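PDB 2IRY: multifunctional non-homologous end joining DNA repair protein LigD from Mycobacterium tuberculosis, which probably works with Ku to repair DNA double-strand breaks by non-homologous end joining, this part being its primase-like, manganese-dependent polymerase domain. Local coordinates for residues Pro143-Met148 / Leu222-Val227; Ser175-Leu180 / Ser245-Thr250; Gly167-Pro172 / Tyr183-Glu188. All coordinates share one frame; numbering follows the deposited sequence.

Contact 1: Pro143-Met148 / Leu222-Val227; sequences PGEGVM and LRAGKV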
ATOM      1  N   PRO A 143      -3.495  -5.280 -15.245  1.00 13.71           N
ATOM      2  CA  PRO A 143      -4.085  -5.910 -16.418  1.00 13.76           C
ATOM      3  C   PRO A 143      -4.150  -4.949 -17.600  1.00 14.11           C
ATOM      4  O   PRO A 143      -4.584  -3.795 -17.457  1.00 14.03           O
ATOM      5  CB  PRO A 143      -5.486  -6.308 -15.945  1.00 14.49           C
ATOM      6  CG  PRO A 143      -5.804  -5.332 -14.835  1.00 14.12           C
ATOM      7  CD  PRO A 143      -4.486  -5.050 -14.170  1.00 14.18           C
ATOM      8  N   GLY A 144      -3.717  -5.430 -18.762  1.00 13.98           N
ATOM      9  CA  GLY A 144      -3.796  -4.659 -19.999  1.00 14.16           C
ATOM     10  C   GLY A 144      -5.172  -4.758 -20.621  1.00 14.24           C
ATOM     11  O   GLY A 144      -6.067  -5.411 -20.068  1.00 13.76           O
ATOM     12  N   GLU A 145      -5.331  -4.123 -21.783  1.00 14.72           N
ATOM     13  CA  GLU A 145      -6.618  -4.051 -22.492  1.00 15.30           C
ATOM     14  C   GLU A 145      -7.201  -5.452 -22.741  1.00 15.41           C
ATOM     15  O   GLU A 145      -6.532  -6.317 -23.307  1.00 15.59           O
ATOM     16  CB  GLU A 145      -6.451  -3.250 -23.802  1.00 15.39           C
ATOM     17  CG  GLU A 145      -7.576  -3.431 -24.850  1.00 16.41           C
ATOM     18  CD  GLU A 145      -7.210  -2.914 -26.260  1.00 16.67           C
ATOM     19  OE1 GLU A 145      -6.027  -3.005 -26.674  1.00 18.13           O
ATOM     20  OE2 GLU A 145      -8.123  -2.428 -26.966  1.00 18.91           O
ATOM     21  N   GLY A 146      -8.431  -5.673 -22.278  1.00 15.66           N
ATOM     22  CA  GLY A 146      -9.145  -6.934 -22.484  1.00 16.66           C
ATOM     23  C   GLY A 146      -8.770  -8.153 -21.646  1.00 17.40           C
ATOM     24  O   GLY A 146      -9.283  -9.252 -21.884  1.00 17.54           O
ATOM     25  N   VAL A 147      -7.880  -7.973 -20.675  1.00 18.16           N
ATOM     26  CA  VAL A 147      -7.458  -9.070 -19.795  1.00 18.80           C
ATOM     27  C   VAL A 147      -8.573  -9.416 -18.795  1.00 19.41           C
ATOM     28  O   VAL A 147      -9.067  -8.536 -18.084  1.00 19.36           O
ATOM     29  CB  VAL A 147      -6.119  -8.724 -19.065  1.00 18.61           C
ATOM     30  CG1 VAL A 147      -5.785  -9.751 -18.006  1.00 18.81           C
ATOM     31  CG2 VAL A 147      -4.980  -8.621 -20.078  1.00 17.91           C
ATOM     32  N   MET A 148      -8.959 -10.693 -18.763  1.00 20.44           N
ATOM     33  CA  MET A 148     -10.039 -11.186 -17.899  1.00 21.47           C
ATOM     34  C   MET A 148      -9.547 -11.528 -16.492  1.00 21.84           C
ATOM     35  O   MET A 148      -8.335 -11.683 -16.256  1.00 21.70           O
ATOM     36  CB  MET A 148     -10.716 -12.428 -18.515  1.00 22.18           C
ATOM     37  CG  MET A 148     -11.303 -12.245 -19.913  1.00 23.82           C
ATOM     38  SD  MET A 148     -12.909 -11.415 -19.954  1.00 29.12           S
ATOM     39  CE  MET A 148     -13.980 -12.663 -19.226  1.00 27.97           C
ATOM     40  N   LEU A 222       3.201  -3.326 -26.131  1.00 29.29           N
ATOM     41  CA  LEU A 222       3.240  -4.749 -25.775  1.00 29.20           C
ATOM     42  C   LEU A 222       2.244  -5.120 -24.665  1.00 29.08           C
ATOM     43  O   LEU A 222       2.213  -6.266 -24.207  1.00 29.46           O
ATOM     44  CB  LEU A 222       4.682  -5.176 -25.392  1.00 29.11           C
ATOM     45  CG  LEU A 222       5.807  -5.043 -26.512  1.00 28.92           C
ATOM     46  CD1 LEU A 222       7.215  -5.261 -25.892  1.00 28.62           C
ATOM     47  CD2 LEU A 222       5.529  -5.998 -27.690  1.00 28.84           C
ATOM     48  N   ARG A 223       1.416  -4.153 -24.269  1.00 28.63           N
ATOM     49  CA  ARG A 223       0.534  -4.291 -23.101  1.00 28.39           C
ATOM     50  C   ARG A 223      -0.818  -4.985 -23.357  1.00 27.63           C
ATOM     51  O   ARG A 223      -1.354  -5.637 -22.453  1.00 27.79           O
ATOM     52  CB  ARG A 223       0.282  -2.924 -22.448  1.00 28.67           C
ATOM     53  CG  ARG A 223       1.526  -2.196 -21.917  1.00 30.39           C
ATOM     54  CD  ARG A 223       2.068  -2.821 -20.628  1.00 33.32           C
ATOM     55  NE  ARG A 223       2.899  -1.882 -19.879  1.00 34.45           N
ATOM     56  CZ  ARG A 223       2.444  -1.018 -18.974  1.00 34.55           C
ATOM     57  NH1 ARG A 223       1.150  -0.955 -18.680  1.00 35.84           N
ATOM     58  NH2 ARG A 223       3.292  -0.208 -18.358  1.00 34.67           N
ATOM     59  N   ALA A 224      -1.365  -4.841 -24.570  1.00 26.23           N
ATOM     60  CA  ALA A 224      -2.704  -5.364 -24.893  1.00 24.53           C
ATOM     61  C   ALA A 224      -2.775  -6.882 -24.712  1.00 23.35           C
ATOM     62  O   ALA A 224      -1.909  -7.617 -25.218  1.00 22.95           O
ATOM     63  CB  ALA A 224      -3.110  -4.982 -26.316  1.00 25.11           C
ATOM     64  N   GLY A 225      -3.792  -7.323 -23.966  1.00 21.43           N
ATOM     65  CA  GLY A 225      -4.029  -8.743 -23.674  1.00 20.12           C
ATOM     66  C   GLY A 225      -3.017  -9.385 -22.738  1.00 18.71           C
ATOM     67  O   GLY A 225      -3.013 -10.598 -22.567  1.00 18.39           O
ATOM     68  N   LYS A 226      -2.170  -8.564 -22.122  1.00 17.71           N
ATOM     69  CA  LYS A 226      -1.164  -9.065 -21.182  1.00 16.03           C
ATOM     70  C   LYS A 226      -1.290  -8.409 -19.811  1.00 16.23           C
ATOM     71  O   LYS A 226      -1.756  -7.274 -19.686  1.00 15.82           O
ATOM     72  CB  LYS A 226       0.256  -8.877 -21.747  1.00 16.14           C
ATOM     73  CG  LYS A 226       0.496  -9.606 -23.057  1.00 15.71           C
ATOM     74  CD  LYS A 226       1.963  -9.573 -23.509  1.00 16.58           C
ATOM     75  CE  LYS A 226       2.031  -9.987 -24.991  1.00 17.95           C
ATOM     76  NZ  LYS A 226       3.323 -10.525 -25.460  1.00 17.98           N
ATOM     77  N   VAL A 227      -0.897  -9.159 -18.783  1.00 15.23           N
ATOM     78  CA  VAL A 227      -0.702  -8.593 -17.453  1.00 14.27           C
ATOM     79  C   VAL A 227       0.715  -8.053 -17.390  1.00 13.49           C
ATOM     80  O   VAL A 227       1.683  -8.776 -17.661  1.00 12.92           O
ATOM     81  CB  VAL A 227      -0.917  -9.655 -16.333  1.00 15.01           C
ATOM     82  CG1 VAL A 227      -0.638  -9.055 -14.945  1.00 15.51           C
ATOM     83  CG2 VAL A 227      -2.341 -10.242 -16.414  1.00 15.34           C
TER
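Val-147 lays its CG2 methyl over the peptide that joins Gly-225 to Lys-226, 3.4 Å from Gly-225 C, while CG1 of Val-147 meets CG2 of Val-227 at 3.8 Å. The two valines cross at about a right angle. With CG1 anti to the backbone N (chi1 171°), one branch of Val-147 is left for the turn and the other for Val-227, a division that suits a beta-branched residue. Each segment carries a type II beta turn, Gly-144 to Val-147 and Arg-223 to Lys-226, with a glycine of positive phi at its third position, Gly-146 and Gly-225. The turns lie at the end of an antiparallel ladder, where strand 129-143 finishes and strand 227-230 begins; Pro-143 and Val-227 form a non-hydrogen-bonded pair there, next to Asp-140 and Asp-142, which probably bind the manganese as a DxD pair. Two backbone bonds tie turn to turn: Gly-144 N to Lys-226 O at 2.8 Å and Gly-225 N to Glu-145 O at 3.0 Å. Gly-144 has no side chain, so its CA can face Arg-223 O at 3.6 Å in a nearly straight C-H...O contact. Val-227 also packs on Leu-152 and Val-155 of helix 149-164, and the amine of Lys-226 bonds to Pro-211 O.

Contact 2: Ser175-Leu180 / Ser245-Thr250; sequences SGSKGL and SLRGRT. With DGT (2'-deoxyguanosine-5'-triphosphate), chain D.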
ATOM      1  N   SER A 175      -5.915  -3.860  -5.295  1.00 12.17           N
ATOM      2  CA  SER A 175      -5.423  -2.493  -5.057  1.00 12.55           C
ATOM      3  C   SER A 175      -6.473  -1.456  -4.668  1.00 12.49           C
ATOM      4  O   SER A 175      -6.117  -0.391  -4.115  1.00 13.94           O
ATOM      5  CB  SER A 175      -4.654  -1.989  -6.309  1.00 12.36           C
ATOM      6  OG  SER A 175      -5.589  -1.620  -7.332  1.00 11.81           O
ATOM      7  N   GLY A 176      -7.741  -1.716  -4.989  1.00 11.92           N
ATOM      8  CA  GLY A 176      -8.807  -0.713  -4.816  1.00 12.75           C
ATOM      9  C   GLY A 176      -9.049   0.095  -6.089  1.00 13.25           C
ATOM     10  O   GLY A 176     -10.028   0.866  -6.202  1.00 11.35           O
ATOM     11  N   SER A 177      -8.147  -0.072  -7.051  1.00 14.95           N
ATOM     12  CA  SER A 177      -8.318   0.587  -8.339  0.80 16.64           C
ATOM     13  C   SER A 177      -8.593  -0.448  -9.426  1.00 17.58           C
ATOM     14  O   SER A 177      -9.723  -0.964  -9.487  1.00 18.65           O
ATOM     15  CB  SER A 177      -7.172   1.565  -8.657  0.80 16.84           C
ATOM     16  OG  SER A 177      -5.936   0.926  -8.473  0.80 18.46           O
ATOM     17  N   LYS A 178      -7.603  -0.768 -10.263  1.00 18.82           N
ATOM     18  CA  LYS A 178      -7.800  -1.658 -11.403  1.00 20.54           C
ATOM     19  C   LYS A 178      -7.064  -2.978 -11.324  1.00 21.20           C
ATOM     20  O   LYS A 178      -7.387  -3.920 -12.066  1.00 22.52           O
ATOM     21  CB  LYS A 178      -7.399  -0.949 -12.699  1.00 21.22           C
ATOM     22  CG  LYS A 178      -8.317   0.204 -13.046  1.00 22.59           C
ATOM     23  CD  LYS A 178      -9.651  -0.309 -13.616  1.00 27.39           C
ATOM     24  CE  LYS A 178     -10.735   0.767 -13.566  1.00 29.62           C
ATOM     25  NZ  LYS A 178     -10.415   1.959 -14.414  1.00 31.15           N
ATOM     26  N   GLY A 179      -6.069  -3.050 -10.452  1.00 21.35           N
ATOM     27  CA  GLY A 179      -5.194  -4.208 -10.440  1.00 21.07           C
ATOM     28  C   GLY A 179      -5.014  -4.892  -9.099  1.00 20.27           C
ATOM     29  O   GLY A 179      -5.869  -4.798  -8.208  1.00 19.66           O
ATOM     30  N   LEU A 180      -3.897  -5.614  -9.005  1.00 18.07           N
ATOM     31  CA  LEU A 180      -3.661  -6.567  -7.968  1.00 17.16           C
ATOM     32  C   LEU A 180      -2.213  -6.428  -7.506  1.00 16.26           C
ATOM     33  O   LEU A 180      -1.323  -6.456  -8.329  1.00 16.51           O
ATOM     34  CB  LEU A 180      -3.865  -7.976  -8.575  1.00 17.13           C
ATOM     35  CG  LEU A 180      -3.756  -9.253  -7.748  1.00 19.57           C
ATOM     36  CD1 LEU A 180      -4.626  -9.186  -6.471  1.00 21.57           C
ATOM     37  CD2 LEU A 180      -4.188 -10.407  -8.640  1.00 17.73           C
ATOM     38  N   SER A 245      -5.491   0.974   3.070  1.00  9.06           N
ATOM     39  CA  SER A 245      -5.726   2.363   2.657  1.00  9.29           C
ATOM     40  C   SER A 245      -6.999   2.456   1.829  1.00  8.79           C
ATOM     41  O   SER A 245      -7.274   1.607   0.994  1.00  9.74           O
ATOM     42  CB  SER A 245      -4.562   2.984   1.864  1.00  8.89           C
ATOM     43  OG  SER A 245      -4.830   4.367   1.613  1.00 10.67           O
ATOM     44  N   LEU A 246      -7.744   3.537   2.038  1.00  9.02           N
ATOM     45  CA  LEU A 246      -8.762   3.956   1.100  1.00  9.96           C
ATOM     46  C   LEU A 246      -8.093   4.395  -0.228  1.00 10.57           C
ATOM     47  O   LEU A 246      -6.876   4.648  -0.299  1.00 12.03           O
ATOM     48  CB  LEU A 246      -9.606   5.114   1.662  1.00  9.78           C
ATOM     49  CG  LEU A 246     -10.566   4.789   2.813  1.00 11.36           C
ATOM     50  CD1 LEU A 246     -10.982   6.086   3.464  1.00 12.63           C
ATOM     51  CD2 LEU A 246     -11.747   4.025   2.271  1.00 12.87           C
ATOM     52  N   ARG A 247      -8.902   4.414  -1.278  1.00 11.07           N
ATOM     53  CA  ARG A 247      -8.494   4.956  -2.563  1.00 10.28           C
ATOM     54  C   ARG A 247      -9.330   6.221  -2.826  1.00 10.36           C
ATOM     55  O   ARG A 247     -10.559   6.261  -2.533  1.00 10.31           O
ATOM     56  CB  ARG A 247      -8.716   3.947  -3.705  1.00 10.84           C
ATOM     57  CG  ARG A 247      -7.990   2.573  -3.555  1.00  9.20           C
ATOM     58  CD  ARG A 247      -6.491   2.778  -3.249  1.00 10.83           C
ATOM     59  NE  ARG A 247      -5.792   3.662  -4.180  1.00 13.04           N
ATOM     60  CZ  ARG A 247      -4.932   3.252  -5.111  1.00 16.79           C
ATOM     61  NH1 ARG A 247      -4.658   1.969  -5.259  1.00 16.11           N
ATOM     62  NH2 ARG A 247      -4.326   4.141  -5.890  1.00 18.07           N
ATOM     63  N   GLY A 248      -8.685   7.211  -3.451  1.00 10.55           N
ATOM     64  CA  GLY A 248      -9.355   8.463  -3.824  1.00 11.21           C
ATOM     65  C   GLY A 248      -9.948   8.299  -5.209  1.00 11.61           C
ATOM     66  O   GLY A 248      -9.438   8.842  -6.208  1.00 13.70           O
ATOM     67  N   ARG A 249     -11.026   7.535  -5.277  1.00 12.20           N
ATOM     68  CA  ARG A 249     -11.671   7.189  -6.529  1.00 12.41           C
ATOM     69  C   ARG A 249     -13.149   7.469  -6.363  1.00 12.07           C
ATOM     70  O   ARG A 249     -13.598   7.814  -5.273  1.00 10.85           O
ATOM     71  CB  ARG A 249     -11.436   5.708  -6.851  1.00 13.77           C
ATOM     72  CG  ARG A 249      -9.948   5.378  -7.071  1.00 16.67           C
ATOM     73  CD  ARG A 249      -9.734   3.911  -7.306  1.00 24.35           C
ATOM     74  NE  ARG A 249     -10.476   3.423  -8.479  1.00 28.87           N
ATOM     75  CZ  ARG A 249     -10.066   3.532  -9.741  1.00 30.13           C
ATOM     76  NH1 ARG A 249      -8.898   4.105 -10.035  1.00 30.40           N
ATOM     77  NH2 ARG A 249     -10.829   3.054 -10.721  1.00 30.87           N
ATOM     78  N   THR A 250     -13.920   7.269  -7.423  1.00 10.92           N
ATOM     79  CA  THR A 250     -15.349   7.539  -7.333  1.00 10.93           C
ATOM     80  C   THR A 250     -16.036   6.826  -6.159  1.00 10.62           C
ATOM     81  O   THR A 250     -16.896   7.416  -5.496  1.00  9.11           O
ATOM     82  CB  THR A 250     -16.051   7.220  -8.643  1.00 11.59           C
ATOM     83  OG1 THR A 250     -15.399   7.964  -9.691  1.00 15.60           O
ATOM     84  CG2 THR A 250     -17.488   7.657  -8.575  1.00 12.35           C
TER
HETATM   85  PG  DGT D1102      -4.037   0.003 -10.285  0.80 38.84           P
HETATM   86  O1G DGT D1102      -5.301   0.548 -10.896  0.80 38.25           O
HETATM   87  O2G DGT D1102      -2.895  -0.036 -11.279  0.80 39.62           O
HETATM   88  O3G DGT D1102      -4.257  -1.280  -9.511  0.80 39.75           O
HETATM   89  O3B DGT D1102      -3.636   1.080  -9.131  0.80 39.21           O
HETATM   90  PB  DGT D1102      -2.240   1.118  -8.299  0.80 38.42           P
HETATM   91  O1B DGT D1102      -2.543   1.447  -6.860  0.80 35.35           O
HETATM   92  O2B DGT D1102      -1.383  -0.095  -8.573  0.80 36.10           O
HETATM   93  O3A DGT D1102      -1.469   2.387  -8.963  0.80 39.97           O
HETATM   94  PA  DGT D1102      -2.023   3.902  -8.836  0.80 40.88           P
HETATM   95  O1A DGT D1102      -1.290   4.789  -9.817  0.80 42.06           O
HETATM   96  O2A DGT D1102      -3.533   3.865  -8.935  0.80 41.91           O
HETATM   97  O5' DGT D1102      -1.554   4.306  -7.330  0.80 40.93           O
HETATM   98  C5' DGT D1102      -0.165   4.401  -6.959  0.50 40.34           C
HETATM   99  C4' DGT D1102       0.739   4.797  -8.130  0.50 39.32           C
HETATM  100  O4' DGT D1102       1.045   6.194  -8.096  0.50 39.26           O
HETATM  101  C3' DGT D1102       2.057   4.050  -8.188  0.50 39.05           C
HETATM  102  O3' DGT D1102       1.955   2.971  -9.118  0.50 38.26           O
HETATM  103  C2' DGT D1102       3.070   5.074  -8.668  0.50 38.63           C
HETATM  104  C1' DGT D1102       2.398   6.431  -8.473  0.50 38.22           C
HETATM  105  N9  DGT D1102       3.024   7.195  -7.369  0.50 37.92           N
HETATM  106  C8  DGT D1102       3.423   6.682  -6.192  0.50 37.31           C
HETATM  107  N7  DGT D1102       3.952   7.624  -5.378  0.50 36.68           N
HETATM  108  C5  DGT D1102       3.892   8.785  -6.050  0.50 37.51           C
HETATM  109  C6  DGT D1102       4.279  10.184  -5.764  0.50 37.53           C
HETATM  110  O6  DGT D1102       4.799  10.464  -4.669  0.50 37.07           O
HETATM  111  N1  DGT D1102       4.054  11.117  -6.706  0.50 37.64           N
HETATM  112  C2  DGT D1102       3.491  10.807  -7.897  0.50 37.33           C
HETATM  113  N2  DGT D1102       3.289  11.798  -8.797  0.50 37.38           N
HETATM  114  N3  DGT D1102       3.101   9.541  -8.229  0.50 37.38           N
HETATM  115  C4  DGT D1102       3.276   8.508  -7.360  0.50 37.80           C
HETATM  116  O   HOH W   1     -12.131   0.686  -8.518  1.00 44.32           O
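The triphosphate pocket of the polymerase is built here from the loop Ser-175 to Gly-179, between two strands, and from Arg-247 of a second loop, with bound 2'-deoxyguanosine-5'-triphosphate held between them. Arg-247 is bent at chi2 and chi3, which folds its guanidinium back to the phosphates. Arg-247 NH1 is shared: it bonds to Ser-175 O at 3.0 Å, approaching from above the carbonyl plane, and to O1B of the nucleotide at 2.7 Å, both acceptors lying at the edge of the guanidinium. NH2 reaches O5' and O2A, and a salt bridge from NE to Glu-112 helps to fix the rotation of the group. Gly-176, with no side chain, lets its CA come within 3.6 Å of Arg-247 CG. Ser-175 is the head of an ST turn: its OG accepts from Ser-177 N at 3.0 Å. The same Ser-175 OG donates to O3G of the nucleotide at 2.6 Å. Lys-178 N grips O1G of the nucleotide at 2.7 Å, and Gly-179 N adds a weak bond to O3G. Arg-249 spreads its guanidinium over Ser-177, Arg-249 NH1 lying 3.4 Å from Ser-177 CB, and its NE holds a water weakly that donates to Ser-177 O. Lys-178 crosses Arg-249 at about a right angle, its CE beside Arg-249 NH2. The chemistry is that of an anion site: hydrogen bonding by neutral groups at the gamma phosphate and a positive guanidinium at the beta and alpha phosphates would probably stabilise, without cancelling, the triphosphate's charge.

Contact 3: Gly167-Pro172 / Tyr183-Glu188; sequences GLVTFP and YTPLDE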
ATOM      1  N   GLY A 167      11.183 -20.636  -1.466  1.00 16.90           N
ATOM      2  CA  GLY A 167      10.836 -20.739  -0.043  1.00 16.49           C
ATOM      3  C   GLY A 167      10.077 -19.544   0.522  1.00 16.55           C
ATOM      4  O   GLY A 167      10.022 -19.352   1.744  1.00 15.66           O
ATOM      5  N   LEU A 168       9.473 -18.758  -0.367  1.00 16.44           N
ATOM      6  CA  LEU A 168       8.739 -17.568   0.034  1.00 16.73           C
ATOM      7  C   LEU A 168       7.224 -17.743  -0.086  1.00 16.49           C
ATOM      8  O   LEU A 168       6.732 -18.522  -0.913  1.00 16.03           O
ATOM      9  CB  LEU A 168       9.215 -16.341  -0.760  1.00 16.90           C
ATOM     10  CG  LEU A 168      10.719 -16.051  -0.716  1.00 17.60           C
ATOM     11  CD1 LEU A 168      11.063 -14.872  -1.606  1.00 18.51           C
ATOM     12  CD2 LEU A 168      11.226 -15.808   0.720  1.00 19.49           C
ATOM     13  N   VAL A 169       6.511 -17.025   0.773  1.00 16.31           N
ATOM     14  CA  VAL A 169       5.046 -17.005   0.799  1.00 16.18           C
ATOM     15  C   VAL A 169       4.523 -15.697   0.204  1.00 15.67           C
ATOM     16  O   VAL A 169       5.128 -14.630   0.392  1.00 15.83           O
ATOM     17  CB  VAL A 169       4.500 -17.218   2.248  1.00 16.18           C
ATOM     18  CG1 VAL A 169       4.897 -16.067   3.180  1.00 16.21           C
ATOM     19  CG2 VAL A 169       3.000 -17.416   2.250  1.00 18.66           C
ATOM     20  N   THR A 170       3.385 -15.777  -0.481  1.00 15.07           N
ATOM     21  CA  THR A 170       2.839 -14.622  -1.192  1.00 14.10           C
ATOM     22  C   THR A 170       1.428 -14.274  -0.711  1.00 14.35           C
ATOM     23  O   THR A 170       0.609 -15.156  -0.487  1.00 13.19           O
ATOM     24  CB  THR A 170       2.868 -14.863  -2.735  1.00 15.04           C
ATOM     25  OG1 THR A 170       4.173 -15.313  -3.113  1.00 15.58           O
ATOM     26  CG2 THR A 170       2.553 -13.581  -3.498  1.00 14.26           C
ATOM     27  N   PHE A 171       1.167 -12.975  -0.566  1.00 14.26           N
ATOM     28  CA  PHE A 171      -0.111 -12.478  -0.051  1.00 15.12           C
ATOM     29  C   PHE A 171      -0.758 -11.536  -1.064  1.00 14.31           C
ATOM     30  O   PHE A 171      -0.174 -10.492  -1.416  1.00 15.90           O
ATOM     31  CB  PHE A 171       0.079 -11.718   1.275  1.00 14.88           C
ATOM     32  CG  PHE A 171       0.691 -12.541   2.375  1.00 16.41           C
ATOM     33  CD1 PHE A 171      -0.117 -13.200   3.299  1.00 18.10           C
ATOM     34  CD2 PHE A 171       2.074 -12.640   2.493  1.00 17.57           C
ATOM     35  CE1 PHE A 171       0.459 -13.975   4.345  1.00 18.04           C
ATOM     36  CE2 PHE A 171       2.652 -13.402   3.514  1.00 17.82           C
ATOM     37  CZ  PHE A 171       1.849 -14.073   4.441  1.00 17.13           C
ATOM     38  N   PRO A 172      -1.973 -11.875  -1.523  1.00 13.93           N
ATOM     39  CA  PRO A 172      -2.600 -10.963  -2.493  1.00 12.92           C
ATOM     40  C   PRO A 172      -3.432  -9.831  -1.873  1.00 13.07           C
ATOM     41  O   PRO A 172      -4.127 -10.031  -0.881  1.00 11.69           O
ATOM     42  CB  PRO A 172      -3.513 -11.901  -3.297  1.00 13.42           C
ATOM     43  CG  PRO A 172      -3.897 -12.984  -2.312  1.00 13.28           C
ATOM     44  CD  PRO A 172      -2.791 -13.090  -1.290  1.00 13.70           C
ATOM     45  N   TYR A 183       2.440  -9.235  -2.156  1.00 12.67           N
ATOM     46  CA  TYR A 183       3.500  -8.983  -1.182  1.00 12.78           C
ATOM     47  C   TYR A 183       4.108 -10.300  -0.708  1.00 12.99           C
ATOM     48  O   TYR A 183       3.391 -11.277  -0.494  1.00 12.41           O
ATOM     49  CB  TYR A 183       2.927  -8.277   0.051  1.00 13.16           C
ATOM     50  CG  TYR A 183       2.517  -6.837  -0.171  1.00 12.54           C
ATOM     51  CD1 TYR A 183       3.454  -5.790  -0.077  1.00 10.72           C
ATOM     52  CD2 TYR A 183       1.175  -6.514  -0.454  1.00 12.45           C
ATOM     53  CE1 TYR A 183       3.060  -4.461  -0.279  1.00 10.72           C
ATOM     54  CE2 TYR A 183       0.766  -5.181  -0.645  1.00 12.97           C
ATOM     55  CZ  TYR A 183       1.712  -4.163  -0.559  1.00 12.88           C
ATOM     56  OH  TYR A 183       1.322  -2.853  -0.768  1.00 11.74           O
ATOM     57  N   THR A 184       5.413 -10.305  -0.495  1.00 13.32           N
ATOM     58  CA  THR A 184       6.076 -11.481   0.065  1.00 14.23           C
ATOM     59  C   THR A 184       7.153 -11.024   1.054  1.00 13.85           C
ATOM     60  O   THR A 184       8.010 -10.224   0.694  1.00 12.78           O
ATOM     61  CB  THR A 184       6.669 -12.385  -1.033  1.00 15.49           C
ATOM     62  OG1 THR A 184       7.478 -13.407  -0.431  1.00 17.31           O
ATOM     63  CG2 THR A 184       7.502 -11.618  -1.983  1.00 17.23           C
ATOM     64  N   PRO A 185       7.073 -11.501   2.308  1.00 13.80           N
ATOM     65  CA  PRO A 185       8.088 -11.124   3.282  1.00 14.38           C
ATOM     66  C   PRO A 185       9.397 -11.851   3.012  1.00 14.00           C
ATOM     67  O   PRO A 185       9.410 -13.053   2.699  1.00 13.70           O
ATOM     68  CB  PRO A 185       7.470 -11.551   4.623  1.00 14.72           C
ATOM     69  CG  PRO A 185       6.542 -12.659   4.269  1.00 14.35           C
ATOM     70  CD  PRO A 185       6.017 -12.342   2.904  1.00 14.19           C
ATOM     71  N   LEU A 186      10.493 -11.112   3.099  1.00 14.27           N
ATOM     72  CA  LEU A 186      11.823 -11.681   2.887  1.00 13.93           C
ATOM     73  C   LEU A 186      12.347 -12.421   4.125  1.00 14.47           C
ATOM     74  O   LEU A 186      12.252 -11.919   5.249  1.00 13.91           O
ATOM     75  CB  LEU A 186      12.801 -10.579   2.461  1.00 14.18           C
ATOM     76  CG  LEU A 186      12.521  -9.936   1.091  1.00 15.59           C
ATOM     77  CD1 LEU A 186      13.299  -8.633   0.904  1.00 17.36           C
ATOM     78  CD2 LEU A 186      12.774 -10.905  -0.080  1.00 14.02           C
ATOM     79  N   ASP A 187      12.891 -13.619   3.904  1.00 15.15           N
ATOM     80  CA  ASP A 187      13.580 -14.382   4.967  1.00 15.84           C
ATOM     81  C   ASP A 187      14.792 -13.624   5.501  1.00 16.96           C
ATOM     82  O   ASP A 187      15.024 -13.580   6.716  1.00 16.86           O
ATOM     83  CB  ASP A 187      13.992 -15.777   4.468  1.00 16.14           C
ATOM     84  CG  ASP A 187      12.870 -16.797   4.580  1.00 15.49           C
ATOM     85  OD1 ASP A 187      11.714 -16.390   4.826  1.00 13.49           O
ATOM     86  OD2 ASP A 187      13.159 -18.005   4.447  1.00 18.19           O
ATOM     87  N   GLU A 188      15.580 -13.060   4.583  1.00 18.08           N
ATOM     88  CA  GLU A 188      16.664 -12.145   4.946  1.00 19.18           C
ATOM     89  C   GLU A 188      16.408 -10.820   4.227  1.00 19.19           C
ATOM     90  O   GLU A 188      16.401 -10.778   2.989  1.00 18.15           O
ATOM     91  CB  GLU A 188      18.042 -12.667   4.522  1.00 19.42           C
ATOM     92  CG  GLU A 188      18.233 -14.177   4.449  1.00 21.25           C
ATOM     93  CD  GLU A 188      18.862 -14.590   3.123  1.00 24.66           C
ATOM     94  OE1 GLU A 188      19.789 -15.435   3.116  1.00 24.83           O
ATOM     95  OE2 GLU A 188      18.431 -14.048   2.077  1.00 25.32           O
TER
HETATM   96  O   HOH W   2       9.539 -17.576   3.715  1.00 44.63           O
HETATM   97  O   HOH W   3       8.109 -15.408   2.697  1.00 27.06           O
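Phe-171 turns the edge of its ring to Pro-185, the two side chains crossing at about a right angle, with Phe-171 CE2 3.6 Å from CD of the proline. Tyr-183 O also lies at the edge of the Phe-171 ring, near its plane. Val-169 comes to the proline obliquely, and its CG1 is placed between the backbone N and the carbonyl carbon (chi1 64°), which brings this methyl to 3.9 Å from Pro-185 CD. The rigid proline ring thus gives an apolar surface to both a branched and an aromatic neighbour, and it is covered further by Leu-290, while Phe-171 packs on Leu-287.

The backbones form a beta hairpin in the central sheet of the primase-polymerase domain. Phe-171 and Tyr-183 are an antiparallel hydrogen-bonded pair, closed by Phe-171 N to Tyr-183 O at 2.8 Å and Tyr-183 N to Phe-171 O at 3.0 Å. Beyond this pair a side chain takes over: Thr-184, with OG1 anti to the backbone N (chi1 171°), donates its hydroxyl to Val-169 O at 2.8 Å, from above the carbonyl plane. Leu-168 crosses Thr-184 at about a right angle, Leu-168 CB lying 3.4 Å from Thr-184 OG1. Gly-167, the C-prime residue of the Schellman motif that ends helix 149-164, can take the positive phi needed there.

At the open end two waters bridge the two segments, one from Gly-167 O to Asp-187 OD1, the other from Val-169 N to Pro-185 O. Pro-185 has no N-H for Val-169 O, and the Thr-184 hydroxyl takes that acceptor; waters bridge further out, where the strands no longer bond directly, and the hairpin's outer end is probably held more by solvent than its Phe-171 end.

Overall arrangement
Contact 2 holds the nucleotide itself, and the other two lie near it in different parts of the fold. Contact 1 touches contact 2: Pro-143 CG packs 3.5 Å from Lys-178 O, and the side chain of Pro-143 is about 6 Å from both the manganese ion and the nucleotide. Contact 3 adjoins contact 2 in sequence, since the loop 175-179 connects the two strands that contact 3 pairs; the side chain of Tyr-183 is about 8 Å from the nucleotide. Contacts 1 and 3 do not meet, their nearest atoms being about 12 Å apart. Along the chain, contact 3 is nested within the loop that contact 1 closes, while contact 2 interleaves with both.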